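Local structure of Pex (Synechococcus elongatus PCC 7942, 2E1N) at residues 28-33 with 62-67; 37-42 with 51-56; 47-52 with 98-103. The protein modifies the cyanobacterial circadian clock as a period extender and, as a PadR-family winged-helix protein, probably binds DNA to regulate transcription. One frame throughout, in Å; residues are numbered along the deposited sequence.

Contact 1 (28-33 with 62-67); sequences HYLSKE and PNYRLS
His-28 and Tyr-29 pair with Tyr-64 and Arg-65 as a short two-stranded parallel sheet. It joins the lead-in to helix 32-43 to the link between helices 50-60 and 68-80, the helix-turn-helix of a winged-helix fold. Three backbone bonds hold it. His-28 N donates a hydrogen bond to Asn-63 O at 3.0 Å. Arg-65 N then reaches His-28 O at 3.0 Å. Leu-30 N meets Arg-65 O at 2.9 Å, almost head-on, with a C=O...N angle of 172°.

The side chains of Tyr-29 and Arg-65 lie on one face of this sheet. CB of Arg-65 makes a CH-pi contact over the face of the Tyr-29 ring, toward its rim, 3.9 Å from the ring centroid. The nearest ring atom, CE2 of Tyr-29, is 3.6 Å from CB of Arg-65. The backbone N of Ser-67 comes at the edge of the same ring. Arg-65 touches the ring with the root of its side chain, and its guanidinium goes elsewhere. The chain bends at chi2 (-62°) and turns the head back to its own strand.

The other face carries His-28 and Tyr-64. The His-28 ring stacks on His-28 of the second subunit. Tyr-64 is crossed at about a right angle by Leu-30, whose CD2 comes to 3.7 Å from CD1 of Tyr-64. Leu-30 and Leu-66 are buried, and both also touch Leu-57 of helix 50-60. Ser-31 and Ser-67 are the N-caps of the helices that follow, bonding Leu-34 N and Val-70 N. The head of Arg-65 is held by two carbonyls near its plane: its NH1 bonds Pro-62 O at 2.9 Å and Tyr-64 O at 2.9 Å, meeting each from above the carbonyl plane.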
loop_
_atom_site.group_PDB
_atom_site.type_symbol
_atom_site.label_atom_id
_atom_site.label_comp_id
_atom_site.label_asym_id
_atom_site.label_seq_id
_atom_site.Cartn_x
_atom_site.Cartn_y
_atom_site.Cartn_z
ATOM N N HIS B 28 4.489 3.368 3.245
ATOM C CA HIS B 28 3.142 3.252 3.707
ATOM C C HIS B 28 3.103 3.345 5.218
ATOM O O HIS B 28 3.824 2.613 5.900
ATOM C CB HIS B 28 2.553 1.913 3.278
ATOM C CG HIS B 28 2.188 1.861 1.820
ATOM N ND1 HIS B 28 2.392 0.747 1.039
ATOM C CD2 HIS B 28 1.630 2.793 1.007
ATOM C CE1 HIS B 28 1.974 0.991 -0.195
ATOM N NE2 HIS B 28 1.504 2.226 -0.241
ATOM N N TYR B 29 2.304 4.278 5.726
ATOM C CA TYR B 29 1.965 4.287 7.144
ATOM C C TYR B 29 1.140 3.058 7.511
ATOM O O TYR B 29 0.188 2.678 6.801
ATOM C CB TYR B 29 1.193 5.550 7.522
ATOM C CG TYR B 29 2.092 6.757 7.736
ATOM C CD1 TYR B 29 2.294 7.667 6.754
ATOM C CD2 TYR B 29 2.797 6.927 8.916
ATOM C CE1 TYR B 29 3.149 8.753 6.950
ATOM C CE2 TYR B 29 3.639 8.010 9.123
ATOM C CZ TYR B 29 3.798 8.930 8.159
ATOM O OH TYR B 29 4.675 9.972 8.370
ATOM N N LEU B 30 1.474 2.437 8.622
ATOM C CA LEU B 30 0.679 1.293 9.093
ATOM C C LEU B 30 -0.741 1.684 9.475
ATOM O O LEU B 30 -0.966 2.719 10.124
ATOM C CB LEU B 30 1.344 0.623 10.279
ATOM C CG LEU B 30 2.752 0.098 10.117
ATOM C CD1 LEU B 30 3.189 -0.659 11.382
ATOM C CD2 LEU B 30 2.926 -0.750 8.904
ATOM N N SER B 31 -1.713 0.855 9.075
ATOM C CA SER B 31 -3.042 0.975 9.616
ATOM C C SER B 31 -3.034 0.558 11.077
ATOM O O SER B 31 -2.083 -0.085 11.558
ATOM C CB SER B 31 -3.967 0.032 8.863
ATOM O OG SER B 31 -3.534 -1.331 9.103
ATOM N N LYS B 32 -4.104 0.873 11.802
ATOM C CA LYS B 32 -4.146 0.516 13.227
ATOM C C LYS B 32 -4.064 -1.031 13.386
ATOM O O LYS B 32 -3.423 -1.556 14.304
ATOM C CB LYS B 32 -5.391 1.120 13.863
ATOM C CG LYS B 32 -6.715 0.657 13.224
ATOM C CD LYS B 32 -7.909 1.424 13.858
ATOM C CE LYS B 32 -9.244 0.871 13.459
ATOM N NZ LYS B 32 -9.569 1.142 12.037
ATOM N N GLU B 33 -4.646 -1.762 12.445
ATOM C CA GLU B 33 -4.612 -3.206 12.494
ATOM C C GLU B 33 -3.219 -3.770 12.326
ATOM O O GLU B 33 -2.788 -4.634 13.105
ATOM C CB GLU B 33 -5.539 -3.801 11.443
ATOM C CG GLU B 33 -6.971 -3.396 11.592
ATOM C CD GLU B 33 -7.321 -2.030 11.018
ATOM O OE1 GLU B 33 -6.503 -1.315 10.378
ATOM O OE2 GLU B 33 -8.483 -1.654 11.241
ATOM N N PRO B 62 11.988 -0.271 5.966
ATOM C CA PRO B 62 11.862 1.093 5.432
ATOM C C PRO B 62 10.730 1.354 4.459
ATOM O O PRO B 62 10.510 2.507 4.099
ATOM C CB PRO B 62 13.214 1.374 4.794
ATOM C CG PRO B 62 14.012 0.128 4.876
ATOM C CD PRO B 62 13.281 -0.901 5.657
ATOM N N ASN B 63 10.013 0.324 4.022
ATOM C CA ASN B 63 8.845 0.550 3.218
ATOM C C ASN B 63 7.665 1.039 4.051
ATOM O O ASN B 63 6.628 1.330 3.470
ATOM C CB ASN B 63 8.387 -0.735 2.501
ATOM C CG ASN B 63 9.363 -1.212 1.447
ATOM O OD1 ASN B 63 9.959 -0.422 0.719
ATOM N ND2 ASN B 63 9.526 -2.531 1.361
ATOM N N TYR B 64 7.806 1.029 5.390
ATOM C CA TYR B 64 6.724 1.404 6.301
ATOM C C TYR B 64 7.121 2.498 7.247
ATOM O O TYR B 64 8.317 2.659 7.552
ATOM C CB TYR B 64 6.319 0.196 7.165
ATOM C CG TYR B 64 5.840 -0.902 6.278
ATOM C CD1 TYR B 64 4.619 -0.796 5.627
ATOM C CD2 TYR B 64 6.637 -1.995 6.022
ATOM C CE1 TYR B 64 4.171 -1.812 4.752
ATOM C CE2 TYR B 64 6.216 -3.002 5.130
ATOM C CZ TYR B 64 4.987 -2.892 4.506
ATOM O OH TYR B 64 4.566 -3.894 3.639
ATOM N N ARG B 65 6.104 3.185 7.754
ATOM C CA ARG B 65 6.246 4.177 8.833
ATOM C C ARG B 65 5.084 3.972 9.811
ATOM O O ARG B 65 4.036 3.401 9.455
ATOM C CB ARG B 65 6.157 5.623 8.275
ATOM C CG ARG B 65 7.335 6.049 7.369
ATOM C CD ARG B 65 8.691 6.060 8.072
ATOM N NE ARG B 65 9.727 6.528 7.170
ATOM C CZ ARG B 65 10.339 5.766 6.260
ATOM N NH1 ARG B 65 10.083 4.460 6.179
ATOM N NH2 ARG B 65 11.236 6.301 5.415
ATOM N N LEU B 66 5.270 4.484 11.033
ATOM C CA LEU B 66 4.257 4.444 12.072
ATOM C C LEU B 66 4.159 5.826 12.658
ATOM O O LEU B 66 5.182 6.424 13.033
ATOM C CB LEU B 66 4.647 3.413 13.142
ATOM C CG LEU B 66 3.728 3.273 14.354
ATOM C CD1 LEU B 66 2.306 2.922 13.853
ATOM C CD2 LEU B 66 4.366 2.156 15.178
ATOM N N SER B 67 2.930 6.368 12.691
ATOM C CA SER B 67 2.662 7.650 13.299
ATOM C C SER B 67 2.385 7.526 14.798
ATOM O O SER B 67 1.926 6.490 15.307
ATOM C CB SER B 67 1.498 8.354 12.618
ATOM O OG SER B 67 0.245 7.690 12.882
#

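Contact 2 (37-42 with 51-56); sequences CYVLAV and TELIQH. With SO4 (sulfate ion), chain D.
The Tyr-38 hydroxyl meets the edge of the His-56 ring, with OH of Tyr-38 3.3 Å from CD2 of His-56. Across this contact the Tyr-38 ring is approached near its own plane by Leu-53 O and by CD2 of His-56. Outside the two segments, the Tyr-38 ring also meets Trp-118 of helix 110-123.

The one hydrogen bond between 37-42 and 51-56 runs from Tyr-38 OH to Leu-53 O at 2.7 Å. The hydroxyl sits in the carbonyl plane, on a lone pair, with a C=O...O angle of 134°. Tyr-38 bridges the gap because its CG is anti to the backbone N (chi1 162°), which sends the ring across to helix 50-60. A phenylalanine here would probably leave Leu-53 O without this hydroxyl donor and remove the polar tie between these segments.

Beside the bond the packing is apolar. CD2 of Leu-53 rests on CG1 of Val-42 at 3.7 Å, the two side chains crossing at a slant. Its other methyl, CD1, comes to 4.3 Å from CG1 of Val-39. CG2 of Val-42 reaches CD2 of His-56 at 4.0 Å, the side chains running past each other in opposite directions.

At the start of helix 50-60, Thr-51 OG1 bonds O3 of a sulfate, probably from the crystallisation liquor, at 3.0 Å. The two helical segments are steeply inclined, at 102°. Helices 32-43 and 50-60 pack here as the first and second helices of the winged-helix core, where helix 50-60 is the leading helix of the helix-turn-helix.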
loop_
_atom_site.group_PDB
_atom_site.type_symbol
_atom_site.label_atom_id
_atom_site.label_comp_id
_atom_site.label_asym_id
_atom_site.label_seq_id
_atom_site.Cartn_x
_atom_site.Cartn_y
_atom_site.Cartn_z
ATOM N N CYS B 37 -0.335 -5.648 15.233
ATOM C CA CYS B 37 0.454 -6.874 14.974
ATOM C C CYS B 37 1.960 -6.620 14.982
ATOM O O CYS B 37 2.730 -7.433 15.517
ATOM C CB CYS B 37 0.004 -7.478 13.666
ATOM S SG CYS B 37 -1.763 -7.900 13.760
ATOM N N TYR B 38 2.389 -5.499 14.395
ATOM C CA TYR B 38 3.813 -5.096 14.447
ATOM C C TYR B 38 4.294 -4.903 15.903
ATOM O O TYR B 38 5.320 -5.421 16.330
ATOM C CB TYR B 38 4.040 -3.801 13.634
ATOM C CG TYR B 38 5.352 -3.114 14.013
ATOM C CD1 TYR B 38 6.585 -3.715 13.741
ATOM C CD2 TYR B 38 5.349 -1.893 14.652
ATOM C CE1 TYR B 38 7.787 -3.098 14.146
ATOM C CE2 TYR B 38 6.544 -1.274 15.033
ATOM C CZ TYR B 38 7.748 -1.919 14.799
ATOM O OH TYR B 38 8.947 -1.372 15.169
ATOM N N VAL B 39 3.547 -4.137 16.678
ATOM C CA VAL B 39 3.949 -3.905 18.058
ATOM C C VAL B 39 4.074 -5.217 18.790
ATOM O O VAL B 39 5.072 -5.467 19.471
ATOM C CB VAL B 39 2.964 -2.956 18.746
ATOM C CG1 VAL B 39 3.202 -2.886 20.245
ATOM C CG2 VAL B 39 3.046 -1.544 18.080
ATOM N N LEU B 40 3.109 -6.105 18.628
ATOM C CA LEU B 40 3.196 -7.396 19.285
ATOM C C LEU B 40 4.364 -8.261 18.829
ATOM O O LEU B 40 5.001 -8.924 19.659
ATOM C CB LEU B 40 1.859 -8.132 19.190
ATOM C CG LEU B 40 0.724 -7.529 20.057
ATOM C CD1 LEU B 40 -0.562 -8.345 19.842
ATOM C CD2 LEU B 40 1.069 -7.400 21.592
ATOM N N ALA B 41 4.683 -8.204 17.534
ATOM C CA ALA B 41 5.877 -8.885 16.984
ATOM C C ALA B 41 7.159 -8.416 17.706
ATOM O O ALA B 41 8.018 -9.255 18.022
ATOM C CB ALA B 41 5.972 -8.671 15.473
ATOM N N VAL B 42 7.270 -7.119 17.982
ATOM C CA VAL B 42 8.403 -6.567 18.727
ATOM C C VAL B 42 8.426 -7.040 20.172
ATOM O O VAL B 42 9.444 -7.541 20.655
ATOM C CB VAL B 42 8.439 -5.020 18.655
ATOM C CG1 VAL B 42 9.589 -4.451 19.512
ATOM C CG2 VAL B 42 8.563 -4.567 17.199
ATOM N N THR B 51 8.907 5.765 21.073
ATOM C CA THR B 51 9.834 6.385 20.126
ATOM C C THR B 51 10.672 5.267 19.468
ATOM O O THR B 51 10.935 5.278 18.261
ATOM C CB THR B 51 10.706 7.480 20.831
ATOM O OG1 THR B 51 11.414 6.883 21.895
ATOM C CG2 THR B 51 9.845 8.495 21.473
ATOM N N GLU B 52 11.041 4.251 20.243
ATOM C CA GLU B 52 11.766 3.109 19.696
ATOM C C GLU B 52 10.934 2.285 18.706
ATOM O O GLU B 52 11.488 1.838 17.695
ATOM C CB GLU B 52 12.315 2.201 20.810
ATOM C CG GLU B 52 13.135 1.012 20.329
ATOM C CD GLU B 52 13.776 0.211 21.444
ATOM O OE1 GLU B 52 13.083 -0.622 22.073
ATOM O OE2 GLU B 52 15.002 0.406 21.691
ATOM N N LEU B 53 9.660 2.036 19.008
ATOM C CA LEU B 53 8.801 1.252 18.127
ATOM C C LEU B 53 8.678 1.909 16.753
ATOM O O LEU B 53 8.737 1.229 15.689
ATOM C CB LEU B 53 7.416 1.069 18.731
ATOM C CG LEU B 53 7.331 0.031 19.880
ATOM C CD1 LEU B 53 6.104 0.255 20.806
ATOM C CD2 LEU B 53 7.396 -1.428 19.343
ATOM N N ILE B 54 8.541 3.222 16.763
ATOM C CA ILE B 54 8.480 3.999 15.516
ATOM C C ILE B 54 9.795 3.928 14.727
ATOM O O ILE B 54 9.791 3.701 13.494
ATOM C CB ILE B 54 8.035 5.481 15.801
ATOM C CG1 ILE B 54 6.579 5.497 16.316
ATOM C CG2 ILE B 54 8.192 6.355 14.564
ATOM C CD1 ILE B 54 6.036 6.788 16.803
ATOM N N GLN B 55 10.915 4.165 15.412
ATOM C CA GLN B 55 12.241 4.183 14.807
ATOM C C GLN B 55 12.664 2.810 14.282
ATOM O O GLN B 55 13.202 2.696 13.170
ATOM C CB GLN B 55 13.291 4.704 15.789
ATOM C CG GLN B 55 14.662 4.744 15.200
ATOM C CD GLN B 55 15.722 5.125 16.205
ATOM O OE1 GLN B 55 15.489 5.954 17.110
ATOM N NE2 GLN B 55 16.901 4.498 16.080
ATOM N N HIS B 56 12.392 1.776 15.075
ATOM C CA HIS B 56 12.743 0.425 14.740
ATOM C C HIS B 56 12.022 0.007 13.467
ATOM O O HIS B 56 12.587 -0.717 12.652
ATOM C CB HIS B 56 12.351 -0.499 15.888
ATOM C CG HIS B 56 12.654 -1.937 15.638
ATOM N ND1 HIS B 56 13.936 -2.411 15.475
ATOM C CD2 HIS B 56 11.836 -3.011 15.543
ATOM C CE1 HIS B 56 13.894 -3.722 15.295
ATOM N NE2 HIS B 56 12.628 -4.110 15.334
HETATM S S SO4 D . 10.861 8.798 25.222
HETATM O O1 SO4 D . 10.307 10.116 24.988
HETATM O O2 SO4 D . 10.743 8.547 26.639
HETATM O O3 SO4 D . 10.178 7.755 24.472
HETATM O O4 SO4 D . 12.271 8.809 24.866
#

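Contact 3 (47-52 with 98-103); sequences DSYGTE and RRMYQL. With SO4 (sulfate ion), chain D.
Ser-48 O takes the N-H of Tyr-101 at 2.7 Å, the shortest bond between the two backbones. The return bond, Ser-48 N to Tyr-101 O, is 3.1 Å. They make Ser-48 and Tyr-101 a hydrogen-bonded antiparallel pair, which adds the short, weakly bonded strand 48-49 to the edge of the hairpin 84-89/98-103, the wing of the fold. OG of Ser-48 turns back to OE1 of Glu-52 at 2.7 Å, on the anti lone pair of that oxygen.

The Tyr-49 ring is sandwiched. The guanidinium of Arg-98 lies flat on one face, planes 4° apart, with CZ of Arg-98 3.5 Å from CZ of Tyr-49, in a stacked cation-pi pair. CB of Glu-52 covers the opposite face, toward the rim. The tyrosine CG stands between its backbone N and carbonyl carbon (chi1 56°), which swings the ring toward Arg-98. The Met-100 side chain lies alongside, its SD 3.8 Å from CD2 of Tyr-49, an oblique Met-aromatic contact.

At the far end Asp-47 lies alongside Gln-102, with OD1 of Asp-47 3.3 Å from CB of Gln-102. Two waters donate to that OD1; one also donates to Gln-102 OE1, and the other accepts from Leu-103 N. OD2 of Asp-47 bonds the Tyr-87 hydroxyl.

NH1 of Arg-98 gives a hydrogen bond to O4 of the sulfate at 3.1 Å. The flat stack on Tyr-49 probably restrains the guanidinium plane, with NH1 turned to the sulfate. Arg-94 and Arg-96 bond the same ion. Such a basic cluster by the wing suits an anion, and is consistent with a place for a DNA phosphate.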
loop_
_atom_site.group_PDB
_atom_site.type_symbol
_atom_site.label_atom_id
_atom_site.label_comp_id
_atom_site.label_asym_id
_atom_site.label_seq_id
_atom_site.Cartn_x
_atom_site.Cartn_y
_atom_site.Cartn_z
ATOM N N ASP B 47 11.000 -5.781 25.563
ATOM C CA ASP B 47 10.173 -4.664 25.986
ATOM C C ASP B 47 10.578 -3.461 25.122
ATOM O O ASP B 47 11.735 -3.347 24.708
ATOM C CB ASP B 47 10.397 -4.329 27.454
ATOM C CG ASP B 47 9.963 -5.434 28.393
ATOM O OD1 ASP B 47 9.533 -6.513 27.928
ATOM O OD2 ASP B 47 10.094 -5.200 29.622
ATOM N N SER B 48 9.657 -2.553 24.880
ATOM C CA SER B 48 9.959 -1.387 24.062
ATOM C C SER B 48 9.163 -0.164 24.519
ATOM O O SER B 48 8.476 -0.190 25.553
ATOM C CB SER B 48 9.805 -1.720 22.566
ATOM O OG SER B 48 10.430 -0.726 21.726
ATOM N N TYR B 49 9.343 0.933 23.795
ATOM C CA TYR B 49 8.704 2.193 24.096
ATOM C C TYR B 49 8.360 2.900 22.773
ATOM O O TYR B 49 8.858 2.517 21.718
ATOM C CB TYR B 49 9.592 3.035 24.984
ATOM C CG TYR B 49 11.006 3.328 24.488
ATOM C CD1 TYR B 49 11.351 4.597 24.027
ATOM C CD2 TYR B 49 12.012 2.368 24.540
ATOM C CE1 TYR B 49 12.635 4.891 23.615
ATOM C CE2 TYR B 49 13.329 2.659 24.099
ATOM C CZ TYR B 49 13.623 3.908 23.654
ATOM O OH TYR B 49 14.896 4.225 23.224
ATOM N N GLY B 50 7.475 3.891 22.841
ATOM C CA GLY B 50 6.927 4.513 21.619
ATOM C C GLY B 50 7.959 4.952 20.620
ATOM O O GLY B 50 7.910 4.611 19.417
ATOM N N THR B 51 8.907 5.765 21.073
ATOM C CA THR B 51 9.834 6.385 20.126
ATOM C C THR B 51 10.672 5.267 19.468
ATOM O O THR B 51 10.935 5.278 18.261
ATOM C CB THR B 51 10.706 7.480 20.831
ATOM O OG1 THR B 51 11.414 6.883 21.895
ATOM C CG2 THR B 51 9.845 8.495 21.473
ATOM N N GLU B 52 11.041 4.251 20.243
ATOM C CA GLU B 52 11.766 3.109 19.696
ATOM C C GLU B 52 10.934 2.285 18.706
ATOM O O GLU B 52 11.488 1.838 17.695
ATOM C CB GLU B 52 12.315 2.201 20.810
ATOM C CG GLU B 52 13.135 1.012 20.329
ATOM C CD GLU B 52 13.776 0.211 21.444
ATOM O OE1 GLU B 52 13.083 -0.622 22.073
ATOM O OE2 GLU B 52 15.002 0.406 21.691
ATOM N N ARG B 98 10.169 7.390 31.197
ATOM C CA ARG B 98 9.896 6.748 29.906
ATOM C C ARG B 98 8.860 5.658 30.146
ATOM O O ARG B 98 9.013 4.844 31.025
ATOM C CB ARG B 98 11.195 6.155 29.365
ATOM C CG ARG B 98 11.090 5.442 28.040
ATOM C CD ARG B 98 12.055 6.097 27.072
ATOM N NE ARG B 98 13.276 5.355 27.010
ATOM C CZ ARG B 98 14.419 5.781 26.515
ATOM N NH1 ARG B 98 14.575 7.004 26.008
ATOM N NH2 ARG B 98 15.424 4.938 26.532
ATOM N N ARG B 99 7.797 5.650 29.357
ATOM C CA ARG B 99 6.794 4.601 29.484
ATOM C C ARG B 99 7.281 3.456 28.620
ATOM O O ARG B 99 7.368 3.609 27.373
ATOM C CB ARG B 99 5.435 5.094 29.008
ATOM C CG ARG B 99 4.275 4.173 29.310
ATOM C CD ARG B 99 4.088 4.063 30.777
ATOM N NE ARG B 99 2.891 3.325 31.170
ATOM C CZ ARG B 99 2.654 2.916 32.407
ATOM N NH1 ARG B 99 3.559 3.068 33.364
ATOM N NH2 ARG B 99 1.535 2.258 32.673
ATOM N N MET B 100 7.592 2.342 29.272
ATOM C CA MET B 100 7.908 1.080 28.624
ATOM C C MET B 100 6.665 0.181 28.534
ATOM O O MET B 100 5.768 0.253 29.378
ATOM C CB MET B 100 8.964 0.323 29.425
ATOM C CG MET B 100 10.281 1.053 29.609
ATOM S SD MET B 100 11.197 1.329 28.082
ATOM C CE MET B 100 11.540 -0.355 27.553
ATOM N N TYR B 101 6.686 -0.733 27.566
ATOM C CA TYR B 101 5.588 -1.660 27.329
ATOM C C TYR B 101 6.138 -3.086 27.247
ATOM O O TYR B 101 7.286 -3.323 26.772
ATOM C CB TYR B 101 4.823 -1.302 26.051
ATOM C CG TYR B 101 4.200 0.038 26.120
ATOM C CD1 TYR B 101 2.973 0.243 26.776
ATOM C CD2 TYR B 101 4.821 1.104 25.566
ATOM C CE1 TYR B 101 2.420 1.499 26.844
ATOM C CE2 TYR B 101 4.269 2.364 25.633
ATOM C CZ TYR B 101 3.084 2.551 26.295
ATOM O OH TYR B 101 2.541 3.827 26.325
ATOM N N GLN B 102 5.355 -4.021 27.779
ATOM C CA GLN B 102 5.721 -5.434 27.744
ATOM C C GLN B 102 4.481 -6.304 27.597
ATOM O O GLN B 102 3.373 -5.862 27.871
ATOM C CB GLN B 102 6.529 -5.813 29.003
ATOM C CG GLN B 102 5.683 -5.855 30.262
ATOM C CD GLN B 102 6.496 -5.958 31.581
ATOM O OE1 GLN B 102 7.493 -6.666 31.664
ATOM N NE2 GLN B 102 6.021 -5.298 32.589
ATOM N N LEU B 103 4.660 -7.543 27.153
ATOM C CA LEU B 103 3.531 -8.455 27.127
ATOM C C LEU B 103 3.194 -8.789 28.559
ATOM O O LEU B 103 4.095 -9.101 29.349
ATOM C CB LEU B 103 3.853 -9.737 26.361
ATOM C CG LEU B 103 4.206 -9.599 24.909
ATOM C CD1 LEU B 103 4.550 -10.979 24.365
ATOM C CD2 LEU B 103 3.073 -8.950 24.141
HETATM S S SO4 D . 10.861 8.798 25.222
HETATM O O1 SO4 D . 10.307 10.116 24.988
HETATM O O2 SO4 D . 10.743 8.547 26.639
HETATM O O3 SO4 D . 10.178 7.755 24.472
HETATM O O4 SO4 D . 12.271 8.809 24.866
HETATM O O HOH W 1 7.684 -7.644 26.226
HETATM O O HOH W 2 8.752 -8.414 29.620
HETATM O O HOH W 3 6.558 5.063 25.329
#

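Contact 2 is the core of the three, close to the centre of the chain, and mostly apolar. Contacts 1 and 3 are partly buried and rest on backbone bonding, parallel in contact 1 and antiparallel in contact 3. Contacts 1 and 2 share helix 32-43 and touch where Leu-30 and Leu-66 meet Tyr-38. Contacts 2 and 3 share Thr-51 and Glu-52 of helix 50-60 and touch through Leu-53 and Ser-48. Both also reach the sulfate. Contacts 1 and 3 do not touch; their centres are about 18 Å apart. Contact 1 adjoins the second subunit, while contact 3 carries the basic, anion-binding side by the wing.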